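Local coordinates for fimbrial protein MyfA,Fimbrial protein MyfA (Yersinia enterocolitica, PDB 5LN8) that forms the major subunit of Myf fimbriae, polymerising into the fibre and binding galactose through a pocket on its Ig-like beta sandwich, at residues Ser2-Ala7 and His25-Asp30; Lys35-Arg40 and Trp72-Gly77; Asn63-Asp68 and Val81-Phe86; Arg103-Val108 and Ile118-Ile123. All blocks are in the same frame, centred on the assembly; numbering follows the deposited sequence.

How the interactions relate
Interaction 1 lies in one sheet of the sandwich, where strand 21-29 joins 2-7 to 80-87; Leu26 N is 2.7 Å from Ala83 O. Interaction 3 reaches from 80-87 to the loop and short strand 66-67 of the other sheet. That second sheet holds interactions 2 and 4, their centres about 9 Å apart. In interaction 4, strand 118-123 packs beside Val3 of interaction 1 (Val3 CG1 to Ile123 CG2 3.6 Å), consistent with a fused donor strand filling the sandwich. Galactose touches interactions 2, 3 and 4: Trp73 and Tyr107 each lay a ring face on it, and Lys35, Asn38 and Asp68 bond it. Interaction 1 is remote, Met28's side chain being about 11 Å from the sugar.

Interaction 1: residues Ser2-Ala7 and His25-Asp30; sequences SVEFKA and HLVMSD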
# COMPACT_ATOMS: atom_id res chain seq x y z
N SER A 2 12.03 10.29 3.12
CA SER A 2 11.96 9.62 1.84
C SER A 2 10.93 8.50 1.88
O SER A 2 10.55 8.03 2.95
CB SER A 2 13.33 9.09 1.42
OG SER A 2 13.77 8.07 2.29
N VAL A 3 10.46 8.10 0.71
CA VAL A 3 9.48 7.03 0.61
C VAL A 3 9.88 6.18 -0.58
O VAL A 3 10.34 6.69 -1.60
CB VAL A 3 8.05 7.58 0.42
CG1 VAL A 3 7.04 6.45 0.36
CG2 VAL A 3 7.67 8.50 1.55
N GLU A 4 9.75 4.87 -0.43
CA GLU A 4 9.97 3.96 -1.54
C GLU A 4 8.76 3.04 -1.65
O GLU A 4 8.39 2.38 -0.69
CB GLU A 4 11.24 3.16 -1.29
CG GLU A 4 12.45 4.05 -1.03
CD GLU A 4 13.44 3.44 -0.06
OE1 GLU A 4 13.79 2.26 -0.25
OE2 GLU A 4 13.84 4.14 0.89
N PHE A 5 8.13 3.03 -2.82
CA PHE A 5 6.96 2.19 -3.04
C PHE A 5 7.11 1.53 -4.40
O PHE A 5 7.29 2.22 -5.40
CB PHE A 5 5.69 3.02 -3.01
CG PHE A 5 4.43 2.22 -3.16
CD1 PHE A 5 4.02 1.36 -2.15
CD2 PHE A 5 3.65 2.34 -4.29
CE1 PHE A 5 2.86 0.63 -2.27
CE2 PHE A 5 2.47 1.62 -4.42
CZ PHE A 5 2.08 0.76 -3.41
N LYS A 6 7.05 0.20 -4.42
CA LYS A 6 7.27 -0.54 -5.65
C LYS A 6 6.52 -1.86 -5.64
O LYS A 6 6.22 -2.41 -4.59
CB LYS A 6 8.76 -0.79 -5.84
CG LYS A 6 9.34 -1.70 -4.77
CD LYS A 6 10.72 -2.25 -5.17
CE LYS A 6 11.72 -1.14 -5.47
NZ LYS A 6 13.08 -1.66 -5.86
N ALA A 7 6.23 -2.37 -6.84
CA ALA A 7 5.65 -3.69 -7.02
C ALA A 7 6.65 -4.75 -6.55
O ALA A 7 7.85 -4.58 -6.70
CB ALA A 7 5.32 -3.91 -8.49
N HIS A 25 5.63 -3.25 -1.93
CA HIS A 25 6.43 -3.08 -0.73
C HIS A 25 6.66 -1.60 -0.47
O HIS A 25 6.94 -0.84 -1.40
CB HIS A 25 7.77 -3.81 -0.86
CG HIS A 25 8.59 -3.78 0.40
ND1 HIS A 25 9.57 -2.85 0.62
CD2 HIS A 25 8.56 -4.57 1.49
CE1 HIS A 25 10.12 -3.06 1.81
NE2 HIS A 25 9.52 -4.11 2.35
N LEU A 26 6.53 -1.19 0.78
CA LEU A 26 6.65 0.22 1.13
C LEU A 26 7.75 0.46 2.15
O LEU A 26 7.94 -0.34 3.06
CB LEU A 26 5.32 0.74 1.67
CG LEU A 26 5.28 2.14 2.30
CD1 LEU A 26 5.49 3.22 1.27
CD2 LEU A 26 3.96 2.35 3.02
N VAL A 27 8.47 1.56 2.00
CA VAL A 27 9.44 1.99 2.99
C VAL A 27 9.23 3.47 3.26
O VAL A 27 9.22 4.28 2.34
CB VAL A 27 10.89 1.76 2.51
CG1 VAL A 27 11.88 2.19 3.58
CG2 VAL A 27 11.11 0.30 2.15
N MET A 28 9.02 3.81 4.52
CA MET A 28 8.84 5.20 4.93
C MET A 28 9.88 5.57 5.97
O MET A 28 9.99 4.92 7.02
CB MET A 28 7.44 5.41 5.50
CG MET A 28 6.33 5.13 4.52
SD MET A 28 4.69 5.22 5.26
CE MET A 28 4.71 3.76 6.29
N SER A 29 10.66 6.62 5.71
CA SER A 29 11.74 6.96 6.62
C SER A 29 11.96 8.46 6.77
O SER A 29 11.68 9.24 5.86
CB SER A 29 13.04 6.27 6.21
OG SER A 29 13.46 6.66 4.93
N ASP A 30 12.43 8.85 7.95
CA ASP A 30 12.80 10.21 8.27
C ASP A 30 13.56 10.21 9.57
O ASP A 30 13.11 9.64 10.56
CB ASP A 30 11.57 11.10 8.41
CG ASP A 30 11.93 12.56 8.62
OD1 ASP A 30 13.00 12.99 8.12
OD2 ASP A 30 11.16 13.29 9.27
O HOH W 1 12.30 5.62 2.75
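Three hydrogen-bonded pairs, Ser2 with Ser29, Glu4 with Val27 and Lys6 with His25, join these antiparallel strands by six backbone bonds; the shortest, Val27 N to Glu4 O, is 2.8 Å. Between them lie the non-hydrogen-bonded pairs, in which CA-H groups approach carbonyls, as Val3 CA does Val27 O at 3.3 Å. Side chains then divide between the two faces. On one, Val3 CG1 rests against Leu26 CD1 at 3.7 Å, while Leu26 CB meets the edge of the Phe5 ring at CD1, 4.1 Å away. On the other, Glu4, with CG anti to the carbonyl carbon (chi1 -55°), runs alongside Val27, its OE2 3.9 Å from Val27 CG1. Water 1 lies among polar atoms here, hydrogen-bonded to Glu4 OE2 at 2.8 Å and to the hydroxyls of Ser2 and Ser29, whose OG atoms stand 3.0 Å apart. Further out, Phe24 stacks on Phe5, and strand 80-87 bonds to the far side of 25-29. Strand 2-7 is the outermost of its sheet within this chain. The face of Val3, Phe5, Leu26 and Met28 packs against the other sheet, Ile123 and Val104 lying on Val3, as in an Ig-like beta sandwich.

Interaction 2: residues Lys35-Arg40 and Trp72-Gly77; sequences KGWNVR and WWIDDG. With GAL (beta-D-galactopyranose), chain C.
Five backbone hydrogen bonds join Lys35, Trp37 and Val39 to Asp76, Ile74 and Trp72. Val39 N reaches Trp72 O nearly straight, with 171° at the hydrogen, yet comes from well above the carbonyl plane; at the other end Asp76 N makes a weak bond to Lys35 O. Gly36 CA passes 3.1 Å from Ile74 O.

The polar side chains turn mostly to the sugar. Asn38 OD1 accepts a very short bond of 2.5 Å from galactose O3 while lying 3.4 Å from Trp73 CB. Glu105 OE1 takes a proton from ND2 of the same amide and so fixes which way it is flipped. Lys35, extended to its tip, runs alongside Asp75 and gives NZ to galactose O6 at 2.6 Å. Asp75 is not salt-bridged to that lysine, Lys35 NZ and Asp75 OD2 being 4.4 Å apart; its OD1 bonds Tyr107 OH. On the other face, water 2 accepts from Trp37 NE1 at 2.7 Å and bonds Asp76 O.

This is the galactose pocket of the fimbrial subunit, built on the outer face of its Ig-like sandwich, with Asp68 and His71 also bonding the sugar. Lys35 and Gly36 both face Tyr107 of strand 97-107, a classic beta bulge.

Stacking comes from Trp73. Its CG sits between the backbone N and the carbonyl carbon (chi1 69°), and one indole face lies against the sugar, galactose C1 being 3.6 Å above the Trp73 ring plane.

Apolar packing holds the inner face. Ile74 CG2 meets the edge of Trp37 at CD1, 4.1 Å away, and Val39 lies obliquely against Trp72.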
# COMPACT_ATOMS: atom_id res chain seq x y z
N LYS A 35 5.68 11.12 15.15
CA LYS A 35 4.84 10.18 15.89
C LYS A 35 4.52 8.93 15.07
O LYS A 35 4.53 7.82 15.60
CB LYS A 35 3.54 10.85 16.36
CG LYS A 35 2.71 9.98 17.28
CD LYS A 35 1.34 10.58 17.57
CE LYS A 35 0.53 9.63 18.43
NZ LYS A 35 -0.81 10.16 18.76
N GLY A 36 4.23 9.12 13.79
CA GLY A 36 3.86 7.99 12.95
C GLY A 36 3.57 8.36 11.51
O GLY A 36 3.99 9.42 11.04
N TRP A 37 2.83 7.50 10.82
CA TRP A 37 2.59 7.62 9.39
C TRP A 37 1.16 7.29 8.99
O TRP A 37 0.51 6.46 9.63
CB TRP A 37 3.51 6.69 8.60
CG TRP A 37 4.96 6.76 8.94
CD1 TRP A 37 5.61 6.08 9.93
CD2 TRP A 37 5.96 7.55 8.29
NE1 TRP A 37 6.94 6.39 9.93
CE2 TRP A 37 7.19 7.30 8.93
CE3 TRP A 37 5.94 8.45 7.22
CZ2 TRP A 37 8.38 7.92 8.55
CZ3 TRP A 37 7.11 9.06 6.84
CH2 TRP A 37 8.32 8.80 7.50
N ASN A 38 0.69 7.93 7.93
CA ASN A 38 -0.54 7.52 7.25
C ASN A 38 -0.18 7.04 5.85
O ASN A 38 0.79 7.51 5.25
CB ASN A 38 -1.54 8.68 7.12
CG ASN A 38 -2.11 9.15 8.45
OD1 ASN A 38 -2.43 8.35 9.34
ND2 ASN A 38 -2.27 10.46 8.58
N VAL A 39 -0.95 6.09 5.33
CA VAL A 39 -0.90 5.76 3.92
C VAL A 39 -2.33 5.85 3.40
O VAL A 39 -3.14 4.95 3.67
CB VAL A 39 -0.34 4.36 3.67
CG1 VAL A 39 -0.25 4.10 2.19
CG2 VAL A 39 1.02 4.19 4.34
N ARG A 40 -2.63 6.93 2.70
CA ARG A 40 -3.99 7.22 2.24
C ARG A 40 -4.15 6.88 0.76
O ARG A 40 -3.49 7.47 -0.08
CB ARG A 40 -4.35 8.69 2.48
CG ARG A 40 -4.31 9.14 3.95
CD ARG A 40 -4.92 10.53 4.12
NE ARG A 40 -4.98 10.98 5.51
CZ ARG A 40 -5.94 10.66 6.37
NH1 ARG A 40 -6.92 9.86 6.00
NH2 ARG A 40 -5.93 11.13 7.61
N TRP A 72 -4.39 3.29 5.87
CA TRP A 72 -3.48 2.64 6.80
C TRP A 72 -2.76 3.70 7.65
O TRP A 72 -2.64 4.86 7.25
CB TRP A 72 -2.47 1.72 6.08
CG TRP A 72 -3.12 0.57 5.37
CD1 TRP A 72 -3.51 -0.62 5.91
CD2 TRP A 72 -3.46 0.50 3.97
NE1 TRP A 72 -4.07 -1.42 4.94
CE2 TRP A 72 -4.05 -0.76 3.75
CE3 TRP A 72 -3.31 1.38 2.90
CZ2 TRP A 72 -4.50 -1.16 2.49
CZ3 TRP A 72 -3.76 0.98 1.66
CH2 TRP A 72 -4.34 -0.27 1.46
N TRP A 73 -2.32 3.30 8.84
CA TRP A 73 -1.61 4.19 9.76
C TRP A 73 -0.80 3.36 10.75
O TRP A 73 -1.06 2.17 10.94
CB TRP A 73 -2.57 5.11 10.51
CG TRP A 73 -3.45 4.41 11.51
CD1 TRP A 73 -4.60 3.74 11.25
CD2 TRP A 73 -3.25 4.32 12.93
NE1 TRP A 73 -5.13 3.23 12.41
CE2 TRP A 73 -4.32 3.58 13.46
CE3 TRP A 73 -2.28 4.81 13.80
CZ2 TRP A 73 -4.45 3.30 14.82
CZ3 TRP A 73 -2.40 4.53 15.15
CH2 TRP A 73 -3.47 3.79 15.65
N ILE A 74 0.18 4.00 11.36
CA ILE A 74 0.96 3.38 12.43
C ILE A 74 1.65 4.45 13.25
O ILE A 74 2.14 5.44 12.71
CB ILE A 74 1.99 2.36 11.87
CG1 ILE A 74 2.68 1.60 13.00
CG2 ILE A 74 3.01 3.06 10.99
CD1 ILE A 74 3.61 0.51 12.50
N ASP A 75 1.64 4.28 14.57
CA ASP A 75 2.49 5.09 15.42
C ASP A 75 3.85 4.40 15.46
O ASP A 75 3.98 3.29 15.97
CB ASP A 75 1.90 5.19 16.82
CG ASP A 75 0.66 6.05 16.86
OD1 ASP A 75 0.46 6.84 15.93
OD2 ASP A 75 -0.10 5.93 17.84
N ASP A 76 4.86 5.06 14.89
CA ASP A 76 6.22 4.52 14.87
C ASP A 76 7.19 5.68 14.79
O ASP A 76 7.22 6.40 13.79
CB ASP A 76 6.40 3.59 13.66
CG ASP A 76 7.75 2.90 13.63
OD1 ASP A 76 8.79 3.55 13.86
OD2 ASP A 76 7.78 1.69 13.33
N GLY A 77 7.97 5.85 15.85
CA GLY A 77 8.88 6.97 15.98
C GLY A 77 10.29 6.66 15.54
O GLY A 77 11.16 7.53 15.59
C1 GAL C . -5.17 7.21 14.53
C2 GAL C . -5.41 7.70 13.07
C3 GAL C . -4.06 7.99 12.40
C4 GAL C . -3.27 9.03 13.22
C5 GAL C . -3.19 8.59 14.70
C6 GAL C . -2.62 9.65 15.64
O1 GAL C . -6.36 6.98 15.18
O2 GAL C . -6.15 6.76 12.26
O3 GAL C . -4.21 8.50 11.07
O4 GAL C . -3.87 10.33 13.14
O5 GAL C . -4.48 8.22 15.25
O6 GAL C . -2.41 9.17 16.95
O HOH W 2 8.90 5.47 11.60

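Interaction 3: residues Asn63-Asp68 and Val81-Phe86; sequences NELSWD and VEATFF. With GAL (beta-D-galactopyranose), chain C.
Glu64 bends over the strand Val81-Phe86 and grips it by its tip. Its CB starts 3.9 Å from Ala83 CB, and Glu64 CB and CG both rest 3.5 Å from Glu82 O. There chi2 turns the chain (77°) back towards the strand, and CD passes 3.7 Å from Thr84 N. OE1 ends the path by accepting from the Thr84 N-H at 2.7 Å, a straight bond of 166° at the hydrogen, though the donor lies above the carboxylate plane. Thr84 O, 3.2 Å from Glu64 OE1, is a second acceptor and not a partner; Thr62 OG1 bonds it instead and also takes the N-H of Glu64.

The N-H that Glu64 OE1 accepts is on the side of strand 80-87 away from 21-29. The loop that carries Glu64 passes on to the short strand 66-67, which pairs with 72-75 in the other sheet of the Ig-like sandwich.

Leu65 dips between the layers: CG touches Ala83 CB, and Leu65 CD1 meets Phe85 CZ obliquely at 4.0 Å. Trp72 also packs on Leu65 and meets the Phe85 ring edge-to-face. Asn63 crosses Phe86 at about a right angle, Asn63 ND2 standing 3.4 Å from Phe86 CE2. Beyond the contact, Asp68 OD2 accepts from galactose O2 at 2.8 Å.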
# COMPACT_ATOMS: atom_id res chain seq x y z
N ASN A 63 0.12 -6.48 7.18
CA ASN A 63 0.20 -6.84 8.58
C ASN A 63 1.11 -5.90 9.36
O ASN A 63 1.24 -6.01 10.58
CB ASN A 63 0.65 -8.31 8.73
CG ASN A 63 -0.39 -9.29 8.22
OD1 ASN A 63 -1.58 -9.16 8.50
ND2 ASN A 63 0.06 -10.28 7.46
N GLU A 64 1.74 -4.96 8.66
CA GLU A 64 2.66 -4.02 9.29
C GLU A 64 2.01 -2.70 9.66
O GLU A 64 2.55 -1.94 10.46
CB GLU A 64 3.86 -3.77 8.38
CG GLU A 64 4.73 -5.00 8.11
CD GLU A 64 4.14 -5.97 7.09
OE1 GLU A 64 3.66 -5.54 6.03
OE2 GLU A 64 4.16 -7.19 7.37
N LEU A 65 0.85 -2.42 9.08
CA LEU A 65 0.15 -1.17 9.36
C LEU A 65 -1.26 -1.47 9.82
O LEU A 65 -1.84 -2.48 9.42
CB LEU A 65 0.09 -0.27 8.12
CG LEU A 65 1.38 0.10 7.38
CD1 LEU A 65 1.09 0.90 6.12
CD2 LEU A 65 2.32 0.87 8.28
N SER A 66 -1.82 -0.58 10.64
CA SER A 66 -3.22 -0.63 11.03
C SER A 66 -4.09 0.03 9.97
O SER A 66 -3.57 0.69 9.07
CB SER A 66 -3.46 0.08 12.37
OG SER A 66 -2.62 -0.38 13.40
N TRP A 67 -5.40 -0.11 10.10
CA TRP A 67 -6.34 0.48 9.16
C TRP A 67 -7.43 1.22 9.93
O TRP A 67 -7.88 0.76 10.98
CB TRP A 67 -6.94 -0.62 8.29
CG TRP A 67 -8.03 -0.18 7.36
CD1 TRP A 67 -9.37 -0.21 7.60
CD2 TRP A 67 -7.88 0.32 6.02
NE1 TRP A 67 -10.06 0.25 6.50
CE2 TRP A 67 -9.17 0.58 5.52
CE3 TRP A 67 -6.77 0.59 5.20
CZ2 TRP A 67 -9.39 1.09 4.23
CZ3 TRP A 67 -6.99 1.09 3.93
CH2 TRP A 67 -8.28 1.33 3.46
N ASP A 68 -7.82 2.39 9.42
CA ASP A 68 -8.87 3.20 10.03
C ASP A 68 -9.85 3.67 8.96
O ASP A 68 -9.64 4.71 8.33
CB ASP A 68 -8.25 4.39 10.76
CG ASP A 68 -9.28 5.23 11.50
OD1 ASP A 68 -10.47 4.87 11.55
OD2 ASP A 68 -8.88 6.27 12.05
N VAL A 81 10.18 2.60 8.69
CA VAL A 81 9.12 1.58 8.74
C VAL A 81 8.98 0.88 7.39
O VAL A 81 8.89 1.54 6.36
CB VAL A 81 7.74 2.19 9.05
CG1 VAL A 81 6.67 1.10 9.08
CG2 VAL A 81 7.76 2.93 10.36
N GLU A 82 8.91 -0.45 7.41
CA GLU A 82 8.64 -1.20 6.19
C GLU A 82 7.29 -1.90 6.27
O GLU A 82 6.88 -2.36 7.34
CB GLU A 82 9.72 -2.25 5.92
CG GLU A 82 10.96 -1.71 5.25
CD GLU A 82 11.92 -2.81 4.84
OE1 GLU A 82 11.49 -3.98 4.81
OE2 GLU A 82 13.09 -2.51 4.55
N ALA A 83 6.61 -1.97 5.12
CA ALA A 83 5.32 -2.65 4.99
C ALA A 83 5.22 -3.40 3.66
O ALA A 83 5.67 -2.91 2.63
CB ALA A 83 4.19 -1.64 5.10
N THR A 84 4.63 -4.60 3.70
CA THR A 84 4.30 -5.33 2.48
C THR A 84 2.79 -5.39 2.31
O THR A 84 2.06 -5.73 3.24
CB THR A 84 4.84 -6.77 2.51
OG1 THR A 84 6.27 -6.76 2.47
CG2 THR A 84 4.30 -7.57 1.32
N PHE A 85 2.31 -5.03 1.13
CA PHE A 85 0.89 -5.15 0.84
C PHE A 85 0.65 -6.42 0.06
O PHE A 85 1.31 -6.69 -0.94
CB PHE A 85 0.38 -3.94 0.06
CG PHE A 85 0.42 -2.68 0.85
CD1 PHE A 85 1.55 -1.88 0.85
CD2 PHE A 85 -0.67 -2.30 1.61
CE1 PHE A 85 1.57 -0.70 1.59
CE2 PHE A 85 -0.66 -1.14 2.33
CZ PHE A 85 0.47 -0.33 2.33
N PHE A 86 -0.30 -7.21 0.53
CA PHE A 86 -0.55 -8.49 -0.07
C PHE A 86 -2.02 -8.63 -0.43
O PHE A 86 -2.87 -7.89 0.07
CB PHE A 86 -0.12 -9.63 0.87
CG PHE A 86 -0.90 -9.70 2.15
CD1 PHE A 86 -2.06 -10.45 2.24
CD2 PHE A 86 -0.45 -9.04 3.28
CE1 PHE A 86 -2.77 -10.52 3.42
CE2 PHE A 86 -1.16 -9.11 4.47
CZ PHE A 86 -2.32 -9.85 4.54
C1 GAL C . -5.17 7.21 14.53
C2 GAL C . -5.41 7.70 13.07
C3 GAL C . -4.06 7.99 12.40
C4 GAL C . -3.27 9.03 13.22
C5 GAL C . -3.19 8.59 14.70
C6 GAL C . -2.62 9.65 15.64
O1 GAL C . -6.36 6.98 15.18
O2 GAL C . -6.15 6.76 12.26
O3 GAL C . -4.21 8.50 11.07
O4 GAL C . -3.87 10.33 13.14
O5 GAL C . -4.48 8.22 15.25
O6 GAL C . -2.41 9.17 16.95

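Interaction 4: residues Arg103-Val108 and Ile118-Ile123; sequences RVEEYV and INSKDI. With GAL (beta-D-galactopyranose), chain C.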
# COMPACT_ATOMS: atom_id res chain seq x y z
N ARG A 103 -1.17 8.53 -1.01
CA ARG A 103 -0.39 9.59 -0.41
C ARG A 103 0.14 9.18 0.97
O ARG A 103 -0.64 8.87 1.87
CB ARG A 103 -1.21 10.88 -0.31
CG ARG A 103 -0.40 12.06 0.20
CD ARG A 103 -1.18 13.36 0.18
NE ARG A 103 -2.24 13.39 1.18
CZ ARG A 103 -3.51 13.13 0.90
NH1 ARG A 103 -3.87 12.83 -0.33
NH2 ARG A 103 -4.42 13.18 1.86
N VAL A 104 1.46 9.15 1.13
CA VAL A 104 2.10 8.88 2.41
C VAL A 104 2.19 10.16 3.24
O VAL A 104 2.56 11.20 2.71
CB VAL A 104 3.53 8.34 2.22
CG1 VAL A 104 4.29 8.32 3.53
CG2 VAL A 104 3.49 6.96 1.57
N GLU A 105 1.87 10.09 4.52
CA GLU A 105 1.93 11.26 5.39
C GLU A 105 2.68 10.96 6.68
O GLU A 105 2.51 9.90 7.27
CB GLU A 105 0.52 11.76 5.74
CG GLU A 105 -0.33 12.20 4.55
CD GLU A 105 -1.77 12.51 4.95
OE1 GLU A 105 -2.24 12.02 6.00
OE2 GLU A 105 -2.45 13.26 4.21
N GLU A 106 3.51 11.91 7.11
CA GLU A 106 4.23 11.81 8.37
C GLU A 106 3.60 12.79 9.34
O GLU A 106 3.45 13.97 9.01
CB GLU A 106 5.70 12.17 8.16
CG GLU A 106 6.61 11.91 9.36
CD GLU A 106 8.01 12.45 9.15
OE1 GLU A 106 8.24 13.14 8.13
OE2 GLU A 106 8.89 12.21 10.00
N TYR A 107 3.25 12.33 10.53
CA TYR A 107 2.61 13.21 11.50
C TYR A 107 3.32 13.25 12.85
O TYR A 107 4.08 12.34 13.18
CB TYR A 107 1.13 12.86 11.67
CG TYR A 107 0.84 11.45 12.12
CD1 TYR A 107 1.00 11.08 13.46
CD2 TYR A 107 0.38 10.49 11.23
CE1 TYR A 107 0.72 9.78 13.88
CE2 TYR A 107 0.11 9.20 11.64
CZ TYR A 107 0.27 8.85 12.97
OH TYR A 107 -0.01 7.57 13.37
N VAL A 108 3.08 14.32 13.60
CA VAL A 108 3.63 14.49 14.94
C VAL A 108 2.52 14.77 15.95
O VAL A 108 1.48 15.31 15.60
CB VAL A 108 4.68 15.62 15.01
CG1 VAL A 108 5.83 15.32 14.08
CG2 VAL A 108 4.06 16.98 14.65
N ILE A 118 3.49 16.74 8.86
CA ILE A 118 4.67 17.57 8.64
C ILE A 118 5.38 17.25 7.33
O ILE A 118 6.28 17.98 6.92
CB ILE A 118 5.66 17.43 9.80
CG1 ILE A 118 6.17 16.00 9.89
CG2 ILE A 118 5.03 17.89 11.11
CD1 ILE A 118 7.30 15.81 10.85
N ASN A 119 5.01 16.14 6.71
CA ASN A 119 5.57 15.73 5.41
C ASN A 119 4.58 14.83 4.68
O ASN A 119 3.90 14.02 5.31
CB ASN A 119 6.89 14.97 5.60
CG ASN A 119 8.10 15.87 5.58
OD1 ASN A 119 8.24 16.73 4.72
ND2 ASN A 119 9.00 15.67 6.54
N SER A 120 4.53 14.96 3.35
CA SER A 120 3.64 14.15 2.51
C SER A 120 4.24 13.88 1.13
O SER A 120 4.92 14.74 0.57
CB SER A 120 2.29 14.84 2.35
OG SER A 120 1.62 14.88 3.59
N LYS A 121 3.96 12.70 0.59
CA LYS A 121 4.42 12.33 -0.75
C LYS A 121 3.47 11.36 -1.45
O LYS A 121 3.01 10.40 -0.84
CB LYS A 121 5.81 11.71 -0.67
CG LYS A 121 6.52 11.57 -2.02
CD LYS A 121 7.83 10.79 -1.90
CE LYS A 121 8.83 11.46 -0.98
NZ LYS A 121 9.45 12.67 -1.59
N ASP A 122 3.19 11.61 -2.73
CA ASP A 122 2.41 10.68 -3.54
C ASP A 122 3.19 9.39 -3.74
O ASP A 122 4.41 9.41 -3.85
CB ASP A 122 2.12 11.27 -4.92
CG ASP A 122 0.83 12.04 -4.97
OD1 ASP A 122 0.03 11.96 -4.02
OD2 ASP A 122 0.62 12.72 -6.00
N ILE A 123 2.46 8.28 -3.79
CA ILE A 123 3.06 7.00 -4.16
C ILE A 123 2.21 6.33 -5.22
O ILE A 123 0.98 6.47 -5.23
CB ILE A 123 3.26 6.05 -2.95
CG1 ILE A 123 1.95 5.84 -2.20
CG2 ILE A 123 4.31 6.60 -2.03
CD1 ILE A 123 2.06 4.84 -1.06
C1 GAL C . -5.17 7.21 14.53
C2 GAL C . -5.41 7.70 13.07
C3 GAL C . -4.06 7.99 12.40
C4 GAL C . -3.27 9.03 13.22
C5 GAL C . -3.19 8.59 14.70
C6 GAL C . -2.62 9.65 15.64
O1 GAL C . -6.36 6.98 15.18
O2 GAL C . -6.15 6.76 12.26
O3 GAL C . -4.21 8.50 11.07
O4 GAL C . -3.87 10.33 13.14
O5 GAL C . -4.48 8.22 15.25
O6 GAL C . -2.41 9.17 16.95
O HOH W 3 -2.32 13.33 -3.00
O HOH W 4 -0.93 15.54 3.19
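Glu105 OE2 is gripped by Arg103, whose NE at 3.0 Å and NH2 at 3.1 Å both donate to it side-on from one face of the carboxylate. A bend at chi3 (70°) turns the guanidinium edge to OE2, which lies near its plane. Water 4 gives OE2 a further proton and bonds Ser120 OG, while water 3 links Arg103 NH1 with Asp122 OD1, so two waters bridge the strands. Arg40 salt-bridges Glu105 OE1.

On the other face Glu106 and Asn119 lie alongside, nearly coplanar; Asn119 ND2 meets Glu106 OE1 at 3.1 Å almost along its C-O axis. Glu106 OE2 lies close to Asp30 OD2, so one of the two may carry a proton. Val104 CG2 touches Ile123 CD1 at 3.7 Å. Ile118 and Asn119 both face Glu106, a classic beta bulge. The rest is regular pairing, such as Val104 N to Lys121 O at 2.8 Å. Tyr107 lays a ring face against the sugar, CZ 3.6 Å from galactose C4. Strand 117-128, antiparallel to 97-107 and packed on Val3 and Phe5 of strand 2-7, is consistent with donor-strand complementation: a fused strand standing in for the one a neighbouring subunit gives in the fimbria.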